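Local atomic coordinates of nucleoporin NUP170 (Chaetomium thermophilum, PDB entry 5HAX), a protein that probably serves as a scaffold nucleoporin of the inner ring of the nuclear pore complex, joining a beta-propeller to an alpha-helical region. Residues A[674-677]-A[678-681]; A[687-690]-A[691-695]; A[722-725]-A[726-730]; A[729-732]-A[733-737]. One frame throughout, in Å; residues are numbered along the deposited sequence.

Contact 1: residues A[674-677]-A[678-681]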
ATOM      1  N   ALA A 674     -33.392  12.293   1.823  1.00 53.05           N
ATOM      2  CA  ALA A 674     -32.359  13.271   1.503  1.00 58.63           C
ATOM      3  C   ALA A 674     -31.140  12.603   0.880  1.00 54.53           C
ATOM      4  O   ALA A 674     -30.548  13.134  -0.067  1.00 53.66           O
ATOM      5  CB  ALA A 674     -31.964  14.042   2.761  1.00 58.92           C
ATOM      6  N   LEU A 675     -30.750  11.434   1.395  1.00 49.96           N
ATOM      7  CA  LEU A 675     -29.609  10.721   0.828  1.00 46.71           C
ATOM      8  C   LEU A 675     -29.873  10.322  -0.618  1.00 49.80           C
ATOM      9  O   LEU A 675     -28.990  10.448  -1.475  1.00 47.48           O
ATOM     10  CB  LEU A 675     -29.287   9.484   1.666  1.00 50.46           C
ATOM     11  CG  LEU A 675     -28.666   9.714   3.045  1.00 46.90           C
ATOM     12  CD1 LEU A 675     -28.492   8.387   3.767  1.00 50.64           C
ATOM     13  CD2 LEU A 675     -27.331  10.438   2.929  1.00 50.61           C
ATOM     14  N   GLN A 676     -31.082   9.839  -0.910  1.00 58.28           N
ATOM     15  CA  GLN A 676     -31.407   9.438  -2.274  1.00 54.46           C
ATOM     16  C   GLN A 676     -31.436  10.632  -3.217  1.00 51.73           C
ATOM     17  O   GLN A 676     -31.063  10.503  -4.390  1.00 51.42           O
ATOM     18  CB  GLN A 676     -32.744   8.700  -2.293  1.00 52.27           C
ATOM     19  CG  GLN A 676     -32.688   7.331  -1.634  1.00 63.47           C
ATOM     20  CD  GLN A 676     -34.020   6.609  -1.661  1.00 77.51           C
ATOM     21  OE1 GLN A 676     -34.274   5.783  -2.538  1.00 75.03           O
ATOM     22  NE2 GLN A 676     -34.877   6.912  -0.692  1.00 66.66           N
ATOM     23  N   LYS A 677     -31.868  11.799  -2.733  1.00 54.01           N
ATOM     24  CA  LYS A 677     -31.812  13.002  -3.556  1.00 54.03           C
ATOM     25  C   LYS A 677     -30.375  13.438  -3.806  1.00 57.40           C
ATOM     26  O   LYS A 677     -30.072  13.996  -4.867  1.00 50.70           O
ATOM     27  CB  LYS A 677     -32.602  14.131  -2.895  1.00 55.68           C
ATOM     28  CG  LYS A 677     -34.096  14.085  -3.175  1.00 63.01           C
ATOM     29  CD  LYS A 677     -34.396  14.465  -4.618  1.00 69.66           C
ATOM     30  CE  LYS A 677     -35.871  14.319  -4.944  1.00 80.73           C
ATOM     31  NZ  LYS A 677     -36.145  14.606  -6.378  1.00 92.54           N
ATOM     32  N   LEU A 678     -29.480  13.201  -2.845  1.00 54.56           N
ATOM     33  CA  LEU A 678     -28.072  13.505  -3.068  1.00 48.83           C
ATOM     34  C   LEU A 678     -27.466  12.554  -4.091  1.00 45.09           C
ATOM     35  O   LEU A 678     -26.629  12.960  -4.904  1.00 49.75           O
ATOM     36  CB  LEU A 678     -27.309  13.438  -1.744  1.00 54.71           C
ATOM     37  CG  LEU A 678     -25.811  13.746  -1.802  1.00 55.43           C
ATOM     38  CD1 LEU A 678     -25.560  15.143  -2.350  1.00 48.52           C
ATOM     39  CD2 LEU A 678     -25.190  13.590  -0.423  1.00 50.55           C
ATOM     40  N   MET A 679     -27.889  11.287  -4.076  1.00 46.83           N
ATOM     41  CA  MET A 679     -27.363  10.314  -5.028  1.00 53.41           C
ATOM     42  C   MET A 679     -27.684  10.717  -6.461  1.00 53.74           C
ATOM     43  O   MET A 679     -26.800  10.732  -7.326  1.00 48.79           O
ATOM     44  CB  MET A 679     -27.930   8.927  -4.725  1.00 45.30           C
ATOM     45  CG  MET A 679     -27.409   8.306  -3.443  1.00 51.63           C
ATOM     46  SD  MET A 679     -28.167   6.706  -3.116  1.00 54.26           S
ATOM     47  CE  MET A 679     -28.498   6.843  -1.362  1.00 55.75           C
ATOM     48  N   GLU A 680     -28.950  11.042  -6.738  1.00 54.16           N
ATOM     49  CA  GLU A 680     -29.312  11.459  -8.089  1.00 57.79           C
ATOM     50  C   GLU A 680     -28.612  12.759  -8.460  1.00 49.63           C
ATOM     51  O   GLU A 680     -28.198  12.946  -9.609  1.00 53.06           O
ATOM     52  CB  GLU A 680     -30.831  11.599  -8.218  1.00 56.78           C
ATOM     53  CG  GLU A 680     -31.449  12.715  -7.391  1.00 66.72           C
ATOM     54  CD  GLU A 680     -32.933  12.884  -7.661  1.00 77.54           C
ATOM     55  OE1 GLU A 680     -33.639  11.861  -7.795  1.00 69.62           O
ATOM     56  OE2 GLU A 680     -33.394  14.041  -7.748  1.00 77.36           O
ATOM     57  N   SER A 681     -28.455  13.666  -7.492  1.00 47.73           N
ATOM     58  CA  SER A 681     -27.709  14.895  -7.741  1.00 48.06           C
ATOM     59  C   SER A 681     -26.243  14.599  -8.039  1.00 55.49           C
ATOM     60  O   SER A 681     -25.630  15.261  -8.885  1.00 51.27           O
ATOM     61  CB  SER A 681     -27.835  15.833  -6.541  1.00 50.06           C
ATOM     62  OG  SER A 681     -27.116  17.035  -6.758  1.00 53.79           O
TER
HETATM   63  O   HOH W   1     -31.357  16.077  -6.402  1.00 59.69           O
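Lys-677 and Glu-680 meet because their chains turn to run side by side. The lysine bends at chi2 (-72°), while Glu-680 places CG between its own backbone N and carbonyl carbon (chi1 66°) and then extends. NZ of Lys-677 reaches OE2 of Glu-680 at 3.1 Å in a salt bridge, coming from above the carboxylate plane. The aliphatic part joins in, with CD of Lys-677 3.3 Å from the same OE2. A water ties the pair back to the helix. It donates to OE2 of Glu-680 and to the backbone O of Lys-677, which also accepts N of Ser-681 at 3.1 Å. With an alanine at Glu-680, the lysine amine would probably lose this mate and be free to swing, and the water would have one acceptor fewer. On another side of the helix, Met-679 CE lies 4.1 Å from CB of Leu-675. There both residues pack on Leu-591 of helix 586-599, and Leu-678 rests on Ala-9 and Val-13 of helix 5-20. The layout is that of an amphipathic helix in an alpha-helical stack, with an i to i+3 salt bridge on its more polar side.

Contact 2: residues A[687-690]-A[691-695]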
ATOM      1  N   SER A 687     -22.420  13.498 -14.648  1.00 60.09           N
ATOM      2  CA  SER A 687     -22.764  13.569 -16.066  1.00 61.84           C
ATOM      3  C   SER A 687     -22.481  14.955 -16.630  1.00 60.54           C
ATOM      4  O   SER A 687     -22.027  15.089 -17.772  1.00 60.17           O
ATOM      5  CB  SER A 687     -24.233  13.202 -16.272  1.00 59.31           C
ATOM      6  OG  SER A 687     -24.394  11.806 -16.450  1.00 61.73           O
ATOM      7  N   PHE A 688     -22.740  15.998 -15.839  1.00 55.04           N
ATOM      8  CA  PHE A 688     -22.477  17.357 -16.296  1.00 59.48           C
ATOM      9  C   PHE A 688     -20.990  17.586 -16.537  1.00 71.28           C
ATOM     10  O   PHE A 688     -20.605  18.215 -17.530  1.00 72.49           O
ATOM     11  CB  PHE A 688     -23.012  18.361 -15.275  1.00 62.32           C
ATOM     12  CG  PHE A 688     -22.448  19.737 -15.439  1.00 76.79           C
ATOM     13  CD1 PHE A 688     -21.456  20.198 -14.589  1.00 72.58           C
ATOM     14  CD2 PHE A 688     -22.895  20.567 -16.452  1.00 81.86           C
ATOM     15  CE1 PHE A 688     -20.930  21.465 -14.740  1.00 73.44           C
ATOM     16  CE2 PHE A 688     -22.374  21.834 -16.609  1.00 83.06           C
ATOM     17  CZ  PHE A 688     -21.390  22.283 -15.753  1.00 81.70           C
ATOM     18  N   VAL A 689     -20.136  17.094 -15.635  1.00 61.31           N
ATOM     19  CA  VAL A 689     -18.698  17.282 -15.800  1.00 68.95           C
ATOM     20  C   VAL A 689     -18.201  16.526 -17.025  1.00 69.35           C
ATOM     21  O   VAL A 689     -17.352  17.022 -17.776  1.00 69.14           O
ATOM     22  CB  VAL A 689     -17.954  16.844 -14.523  1.00 63.76           C
ATOM     23  CG1 VAL A 689     -16.442  16.891 -14.733  1.00 63.03           C
ATOM     24  CG2 VAL A 689     -18.354  17.725 -13.346  1.00 55.89           C
ATOM     25  N   LEU A 690     -18.713  15.313 -17.245  1.00 68.24           N
ATOM     26  CA  LEU A 690     -18.311  14.539 -18.416  1.00 70.59           C
ATOM     27  C   LEU A 690     -18.744  15.230 -19.701  1.00 69.41           C
ATOM     28  O   LEU A 690     -17.969  15.317 -20.661  1.00 76.65           O
ATOM     29  CB  LEU A 690     -18.900  13.132 -18.338  1.00 60.78           C
ATOM     30  CG  LEU A 690     -18.339  12.228 -17.238  1.00 65.22           C
ATOM     31  CD1 LEU A 690     -19.159  10.952 -17.126  1.00 57.58           C
ATOM     32  CD2 LEU A 690     -16.878  11.900 -17.505  1.00 64.47           C
ATOM     33  N   MET A 691     -19.986  15.717 -19.739  1.00 76.51           N
ATOM     34  CA  MET A 691     -20.450  16.507 -20.873  1.00 75.09           C
ATOM     35  C   MET A 691     -19.532  17.693 -21.125  1.00 78.70           C
ATOM     36  O   MET A 691     -19.186  17.993 -22.274  1.00 87.19           O
ATOM     37  CB  MET A 691     -21.879  16.988 -20.609  1.00 78.08           C
ATOM     38  CG  MET A 691     -22.451  17.937 -21.656  1.00 76.86           C
ATOM     39  SD  MET A 691     -21.879  19.650 -21.538  1.00 96.82           S
ATOM     40  CE  MET A 691     -22.541  20.154 -19.949  1.00 87.91           C
ATOM     41  N   LEU A 692     -19.130  18.378 -20.055  1.00 77.09           N
ATOM     42  CA  LEU A 692     -18.341  19.597 -20.187  1.00 76.47           C
ATOM     43  C   LEU A 692     -17.034  19.333 -20.925  1.00 84.17           C
ATOM     44  O   LEU A 692     -16.693  20.039 -21.882  1.00 84.23           O
ATOM     45  CB  LEU A 692     -18.074  20.177 -18.798  1.00 73.90           C
ATOM     46  CG  LEU A 692     -17.374  21.531 -18.712  1.00 78.98           C
ATOM     47  CD1 LEU A 692     -18.202  22.612 -19.387  1.00 84.41           C
ATOM     48  CD2 LEU A 692     -17.119  21.875 -17.256  1.00 77.50           C
ATOM     49  N   PHE A 693     -16.292  18.310 -20.501  1.00 82.46           N
ATOM     50  CA  PHE A 693     -14.985  18.025 -21.081  1.00 84.70           C
ATOM     51  C   PHE A 693     -15.062  17.240 -22.381  1.00 90.28           C
ATOM     52  O   PHE A 693     -14.025  17.043 -23.024  1.00 94.56           O
ATOM     53  CB  PHE A 693     -14.123  17.273 -20.069  1.00 79.21           C
ATOM     54  CG  PHE A 693     -13.560  18.153 -18.997  1.00 82.25           C
ATOM     55  CD1 PHE A 693     -14.210  18.293 -17.782  1.00 76.96           C
ATOM     56  CD2 PHE A 693     -12.388  18.856 -19.211  1.00 80.19           C
ATOM     57  CE1 PHE A 693     -13.693  19.112 -16.798  1.00 74.51           C
ATOM     58  CE2 PHE A 693     -11.867  19.672 -18.234  1.00 79.12           C
ATOM     59  CZ  PHE A 693     -12.518  19.802 -17.027  1.00 80.24           C
ATOM     60  N   ASP A 694     -16.248  16.782 -22.783  1.00 91.59           N
ATOM     61  CA  ASP A 694     -16.401  16.238 -24.127  1.00 98.08           C
ATOM     62  C   ASP A 694     -16.313  17.343 -25.170  1.00106.06           C
ATOM     63  O   ASP A 694     -15.856  17.103 -26.294  1.00119.16           O
ATOM     64  CB  ASP A 694     -17.728  15.492 -24.248  1.00 92.50           C
ATOM     65  CG  ASP A 694     -17.541  14.003 -24.467  1.00 97.28           C
ATOM     66  OD1 ASP A 694     -17.138  13.307 -23.511  1.00 97.46           O
ATOM     67  OD2 ASP A 694     -17.802  13.529 -25.591  1.00 99.44           O
ATOM     68  N   GLU A 695     -16.733  18.555 -24.808  1.00102.61           N
ATOM     69  CA  GLU A 695     -16.604  19.726 -25.665  1.00113.06           C
ATOM     70  C   GLU A 695     -15.169  20.238 -25.620  1.00112.41           C
ATOM     71  O   GLU A 695     -14.236  19.464 -25.379  1.00109.30           O
ATOM     72  CB  GLU A 695     -17.582  20.818 -25.218  1.00112.97           C
ATOM     73  CG  GLU A 695     -18.993  20.322 -24.904  1.00114.25           C
ATOM     74  CD  GLU A 695     -19.752  19.881 -26.139  1.00122.01           C
ATOM     75  OE1 GLU A 695     -19.857  20.681 -27.092  1.00121.92           O
ATOM     76  OE2 GLU A 695     -20.243  18.732 -26.158  1.00123.82           O
TER
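Met-691 folds back over the helix to meet Phe-688, one turn earlier. Its CB lies 3.4 Å from the backbone O of Ser-687, the acceptor of the Met-691 amide. From there CG stands anti to the backbone N (chi1 175°), and bends at chi2 and chi3 turn the thioether back. SD packs on Ile-737 of helix 724-739. The terminal CE reaches CD2 of Phe-688 at 3.5 Å and also nears the backbone O of that residue. It approaches the ring obliquely. This is the last part of helix 663-694, in the alpha-helical region of the nucleoporin, packed against its neighbours. Phe-688 touches Ala-730 and Leu-733 of helix 724-739, whereas Leu-690 faces helix 622-640. In a second pair, Val-689 and Phe-693 lie side by side. CG1 of Val-689 is 4.0 Å from CD1 of Phe-693, and the ring turns its edge to the backbone O of Val-689, 3.4 Å from CD1. A serine replacing Phe-693 is likely to leave a gap beside CG1 of Val-689 and uncover this carbonyl. Val-689 O also accepts Phe-693 N at 3.2 Å. The next bond, from Asp-694 N to Leu-690 O, is weak, with an N-H...O angle of 134°.

Contact 3: residues A[722-725]-A[726-730]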
ATOM      1  N   SER A 722     -24.508  19.945  -4.018  1.00 54.54           N
ATOM      2  CA  SER A 722     -25.366  20.232  -2.873  1.00 55.45           C
ATOM      3  C   SER A 722     -25.546  21.715  -2.559  1.00 54.83           C
ATOM      4  O   SER A 722     -26.161  22.032  -1.534  1.00 55.64           O
ATOM      5  CB  SER A 722     -24.805  19.526  -1.631  1.00 49.73           C
ATOM      6  OG  SER A 722     -23.498  19.987  -1.337  1.00 53.30           O
ATOM      7  N   GLN A 723     -25.047  22.634  -3.389  1.00 49.39           N
ATOM      8  CA  GLN A 723     -25.129  24.059  -3.088  1.00 64.50           C
ATOM      9  C   GLN A 723     -25.654  24.846  -4.279  1.00 57.87           C
ATOM     10  O   GLN A 723     -25.366  24.520  -5.434  1.00 55.30           O
ATOM     11  CB  GLN A 723     -23.768  24.608  -2.667  1.00 65.35           C
ATOM     12  CG  GLN A 723     -23.374  24.202  -1.263  1.00 60.24           C
ATOM     13  CD  GLN A 723     -21.956  24.595  -0.918  1.00 59.66           C
ATOM     14  OE1 GLN A 723     -21.467  25.640  -1.346  1.00 65.70           O
ATOM     15  NE2 GLN A 723     -21.282  23.752  -0.144  1.00 69.47           N
ATOM     16  N   THR A 724     -26.423  25.896  -3.976  1.00 67.00           N
ATOM     17  CA  THR A 724     -27.027  26.722  -5.020  1.00 60.91           C
ATOM     18  C   THR A 724     -25.998  27.345  -5.951  1.00 60.81           C
ATOM     19  O   THR A 724     -26.144  27.199  -7.176  1.00 64.02           O
ATOM     20  CB  THR A 724     -27.909  27.801  -4.380  1.00 63.13           C
ATOM     21  OG1 THR A 724     -28.936  27.184  -3.597  1.00 59.07           O
ATOM     22  CG2 THR A 724     -28.549  28.680  -5.450  1.00 69.30           C
ATOM     23  N   PRO A 725     -24.965  28.051  -5.472  1.00 65.24           N
ATOM     24  CA  PRO A 725     -23.985  28.624  -6.411  1.00 64.94           C
ATOM     25  C   PRO A 725     -23.399  27.600  -7.364  1.00 67.81           C
ATOM     26  O   PRO A 725     -23.058  27.942  -8.505  1.00 65.17           O
ATOM     27  CB  PRO A 725     -22.914  29.209  -5.480  1.00 68.84           C
ATOM     28  CG  PRO A 725     -23.640  29.509  -4.229  1.00 64.16           C
ATOM     29  CD  PRO A 725     -24.629  28.386  -4.077  1.00 62.75           C
ATOM     30  N   GLY A 726     -23.278  26.344  -6.932  1.00 68.82           N
ATOM     31  CA  GLY A 726     -22.822  25.302  -7.834  1.00 67.40           C
ATOM     32  C   GLY A 726     -23.845  24.982  -8.907  1.00 62.45           C
ATOM     33  O   GLY A 726     -23.498  24.829 -10.081  1.00 62.91           O
ATOM     34  N   LYS A 727     -25.120  24.878  -8.521  1.00 66.68           N
ATOM     35  CA  LYS A 727     -26.173  24.657  -9.506  1.00 73.65           C
ATOM     36  C   LYS A 727     -26.282  25.837 -10.463  1.00 72.28           C
ATOM     37  O   LYS A 727     -26.400  25.651 -11.679  1.00 72.20           O
ATOM     38  CB  LYS A 727     -27.512  24.417  -8.803  1.00 73.91           C
ATOM     39  CG  LYS A 727     -28.600  23.873  -9.722  1.00 82.07           C
ATOM     40  CD  LYS A 727     -29.892  24.679  -9.630  1.00 89.63           C
ATOM     41  CE  LYS A 727     -30.581  24.505  -8.287  1.00 92.93           C
ATOM     42  NZ  LYS A 727     -31.910  25.181  -8.257  1.00 99.80           N
ATOM     43  N   GLU A 728     -26.237  27.061  -9.930  1.00 73.48           N
ATOM     44  CA  GLU A 728     -26.362  28.244 -10.773  1.00 76.99           C
ATOM     45  C   GLU A 728     -25.190  28.363 -11.738  1.00 78.26           C
ATOM     46  O   GLU A 728     -25.369  28.776 -12.889  1.00 77.73           O
ATOM     47  CB  GLU A 728     -26.473  29.497  -9.905  1.00 68.55           C
ATOM     48  CG  GLU A 728     -27.790  29.607  -9.151  1.00 77.51           C
ATOM     49  CD  GLU A 728     -28.987  29.713 -10.081  1.00 89.69           C
ATOM     50  OE1 GLU A 728     -30.053  29.153  -9.748  1.00 86.19           O
ATOM     51  OE2 GLU A 728     -28.860  30.358 -11.143  1.00 92.17           O
ATOM     52  N   LEU A 729     -23.984  28.007 -11.290  1.00 75.68           N
ATOM     53  CA  LEU A 729     -22.832  28.038 -12.183  1.00 73.80           C
ATOM     54  C   LEU A 729     -22.962  26.993 -13.282  1.00 73.99           C
ATOM     55  O   LEU A 729     -22.626  27.258 -14.442  1.00 76.60           O
ATOM     56  CB  LEU A 729     -21.545  27.821 -11.388  1.00 78.36           C
ATOM     57  CG  LEU A 729     -20.253  27.769 -12.209  1.00 75.43           C
ATOM     58  CD1 LEU A 729     -20.000  29.089 -12.920  1.00 78.95           C
ATOM     59  CD2 LEU A 729     -19.082  27.412 -11.315  1.00 78.55           C
ATOM     60  N   ALA A 730     -23.438  25.794 -12.936  1.00 76.22           N
ATOM     61  CA  ALA A 730     -23.680  24.776 -13.951  1.00 81.42           C
ATOM     62  C   ALA A 730     -24.692  25.260 -14.977  1.00 79.10           C
ATOM     63  O   ALA A 730     -24.595  24.910 -16.159  1.00 77.43           O
ATOM     64  CB  ALA A 730     -24.163  23.483 -13.297  1.00 78.09           C
TER
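Glu-728 N and Thr-724 O form the shortest hydrogen bond here, at 2.8 Å. It is also nearly straight, with an N-H...O angle of 171°. Two further bonds continue the helical pattern on its flanks. Lys-727 N reaches Gln-723 O at 3.1 Å. Leu-729 N meets Pro-725 O at 2.9 Å. The Gln-723 oxygen has a second donor, Gly-726 N, whose bond is weak and strongly bent (121°). One carbonyl thus takes two amides of the first turn. These bonds start helix 724-739, and Gln-723 is its N-cap residue. Pro-725 stands in the first turn, where its lack of an amide hydrogen costs no helical bond. Just before the cap, Ser-722 turns its OG to the backbone O of Glu-718, in the preceding helix 717-722. Thr-724 and Glu-728 add the side-chain packing, lying alongside one another one turn apart. CG2 of Thr-724 stands anti to the backbone N, with OG1 beside that N (chi1 -59°), and this methyl meets CG of Glu-728 at 3.9 Å. The same CG is 3.5 Å from the backbone O of Thr-724, so the start of the glutamate chain covers the carbonyl. CB of Leu-729, a buried residue, rests 3.3 Å from Pro-725 O.

Contact 4: residues A[729-732]-A[733-737]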
ATOM      1  N   LEU A 729     -23.984  28.007 -11.290  1.00 75.68           N
ATOM      2  CA  LEU A 729     -22.832  28.038 -12.183  1.00 73.80           C
ATOM      3  C   LEU A 729     -22.962  26.993 -13.282  1.00 73.99           C
ATOM      4  O   LEU A 729     -22.626  27.258 -14.442  1.00 76.60           O
ATOM      5  CB  LEU A 729     -21.545  27.821 -11.388  1.00 78.36           C
ATOM      6  CG  LEU A 729     -20.253  27.769 -12.209  1.00 75.43           C
ATOM      7  CD1 LEU A 729     -20.000  29.089 -12.920  1.00 78.95           C
ATOM      8  CD2 LEU A 729     -19.082  27.412 -11.315  1.00 78.55           C
ATOM      9  N   ALA A 730     -23.438  25.794 -12.936  1.00 76.22           N
ATOM     10  CA  ALA A 730     -23.680  24.776 -13.951  1.00 81.42           C
ATOM     11  C   ALA A 730     -24.692  25.260 -14.977  1.00 79.10           C
ATOM     12  O   ALA A 730     -24.595  24.910 -16.159  1.00 77.43           O
ATOM     13  CB  ALA A 730     -24.163  23.483 -13.297  1.00 78.09           C
ATOM     14  N   LYS A 731     -25.662  26.069 -14.543  1.00 82.66           N
ATOM     15  CA  LYS A 731     -26.640  26.632 -15.464  1.00 89.14           C
ATOM     16  C   LYS A 731     -26.009  27.662 -16.392  1.00 83.34           C
ATOM     17  O   LYS A 731     -26.467  27.830 -17.527  1.00 81.92           O
ATOM     18  CB  LYS A 731     -27.794  27.247 -14.672  1.00 88.96           C
ATOM     19  CG  LYS A 731     -28.735  28.113 -15.488  1.00 98.95           C
ATOM     20  CD  LYS A 731     -30.011  28.419 -14.717  1.00102.83           C
ATOM     21  CE  LYS A 731     -30.758  29.595 -15.323  1.00110.84           C
ATOM     22  NZ  LYS A 731     -30.896  29.477 -16.802  1.00110.66           N
ATOM     23  N   VAL A 732     -24.965  28.357 -15.936  1.00 85.42           N
ATOM     24  CA  VAL A 732     -24.247  29.283 -16.809  1.00 81.29           C
ATOM     25  C   VAL A 732     -23.494  28.515 -17.886  1.00 85.50           C
ATOM     26  O   VAL A 732     -23.611  28.809 -19.081  1.00 86.30           O
ATOM     27  CB  VAL A 732     -23.291  30.166 -15.984  1.00 84.35           C
ATOM     28  CG1 VAL A 732     -22.398  31.004 -16.901  1.00 85.12           C
ATOM     29  CG2 VAL A 732     -24.068  31.062 -15.035  1.00 86.17           C
ATOM     30  N   LEU A 733     -22.702  27.521 -17.474  1.00 86.08           N
ATOM     31  CA  LEU A 733     -21.827  26.823 -18.410  1.00 86.44           C
ATOM     32  C   LEU A 733     -22.624  26.119 -19.501  1.00 87.46           C
ATOM     33  O   LEU A 733     -22.209  26.101 -20.666  1.00 87.52           O
ATOM     34  CB  LEU A 733     -20.948  25.828 -17.650  1.00 84.07           C
ATOM     35  CG  LEU A 733     -20.050  26.435 -16.566  1.00 83.08           C
ATOM     36  CD1 LEU A 733     -19.298  25.346 -15.817  1.00 89.67           C
ATOM     37  CD2 LEU A 733     -19.072  27.441 -17.157  1.00 80.25           C
ATOM     38  N   VAL A 734     -23.772  25.535 -19.151  1.00 92.72           N
ATOM     39  CA  VAL A 734     -24.613  24.906 -20.165  1.00 99.69           C
ATOM     40  C   VAL A 734     -25.201  25.962 -21.093  1.00103.34           C
ATOM     41  O   VAL A 734     -25.319  25.748 -22.306  1.00102.04           O
ATOM     42  CB  VAL A 734     -25.720  24.064 -19.502  1.00100.22           C
ATOM     43  CG1 VAL A 734     -26.640  24.943 -18.667  1.00 97.96           C
ATOM     44  CG2 VAL A 734     -26.518  23.314 -20.557  1.00108.81           C
ATOM     45  N   LYS A 735     -25.578  27.116 -20.539  1.00100.83           N
ATOM     46  CA  LYS A 735     -26.169  28.183 -21.338  1.00 98.90           C
ATOM     47  C   LYS A 735     -25.158  28.801 -22.292  1.00104.05           C
ATOM     48  O   LYS A 735     -25.554  29.361 -23.319  1.00111.74           O
ATOM     49  CB  LYS A 735     -26.748  29.251 -20.413  1.00 97.86           C
ATOM     50  CG  LYS A 735     -27.896  30.053 -20.993  1.00102.85           C
ATOM     51  CD  LYS A 735     -28.942  30.317 -19.919  1.00 92.91           C
ATOM     52  CE  LYS A 735     -30.051  31.226 -20.416  1.00 97.33           C
ATOM     53  NZ  LYS A 735     -29.583  32.627 -20.594  1.00 96.98           N
ATOM     54  N   ALA A 736     -23.867  28.718 -21.968  1.00103.10           N
ATOM     55  CA  ALA A 736     -22.829  29.165 -22.887  1.00100.90           C
ATOM     56  C   ALA A 736     -22.570  28.127 -23.970  1.00104.31           C
ATOM     57  O   ALA A 736     -22.320  28.482 -25.127  1.00110.35           O
ATOM     58  CB  ALA A 736     -21.544  29.463 -22.115  1.00 89.85           C
ATOM     59  N   ILE A 737     -22.634  26.842 -23.615  1.00 97.87           N
ATOM     60  CA  ILE A 737     -22.414  25.781 -24.593  1.00103.46           C
ATOM     61  C   ILE A 737     -23.536  25.762 -25.624  1.00107.81           C
ATOM     62  O   ILE A 737     -23.298  25.535 -26.816  1.00104.67           O
ATOM     63  CB  ILE A 737     -22.286  24.423 -23.874  1.00100.64           C
ATOM     64  CG1 ILE A 737     -20.976  24.364 -23.083  1.00 93.91           C
ATOM     65  CG2 ILE A 737     -22.348  23.267 -24.873  1.00 99.33           C
ATOM     66  CD1 ILE A 737     -20.895  23.192 -22.125  1.00 94.31           C
TER
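Leu-733 N, Val-734 N, Lys-735 N and Ala-736 N each bond to the carbonyl four residues back, from Leu-729 O to Val-732 O, in regular alpha-helical fashion. On the inner side, Leu-733 sets CG beside its backbone N (chi1 -59°), which carries the branch back over the preceding turn. CG then lies 3.4 Å from the backbone O of Leu-729, and CD1 of Leu-733 is 4.4 Å from CG of Leu-729, a loose apolar touch. Both leucines are buried. This side faces helix 663-694. Leu-733 also packs on Leu-712 of helix 706-713, while Leu-729 touches Gln-711 of the same helix. The exposed side carries Val-734 and two lysines. CG1 of Val-734 sits between its backbone N and carbonyl carbon (chi1 62°), tight against the Lys-731 carbonyl, 3.1 Å from that O. Lys-731 and Lys-735 run alongside one another. NZ of Lys-731 comes to 3.8 Å from CD of Lys-735, and the two NZ atoms stay 5.1 Å apart. Their like charges would probably disfavour a closer approach. One leucine-lined side turned to neighbouring helices and one lysine-bearing side make this an amphipathic helix, the last one modelled, packed on the other helices of the alpha-helical region.

All four contacts lie in the alpha-helical part of the chain, which follows the propeller, on the same side of the chain's centre, and come one after another in sequence. Contacts 1 and 2 share helix 663-694, with centres about 20 Å apart and no touch. Contacts 3 and 4 share helix 724-739, overlap at Leu-729 and Ala-730, and have centres about 11 Å apart. The chain turns back through helices 697-702, 706-713 and 717-722 between the two pairs. Contact 2 is the junction: it touches both contact 3 and contact 4, whose centres are about 16 and 11 Å away, and Leu-692 packs on Ile-737. Contact 1 touches none of the others. Thus the final modelled helix packs against the latter part of the long one.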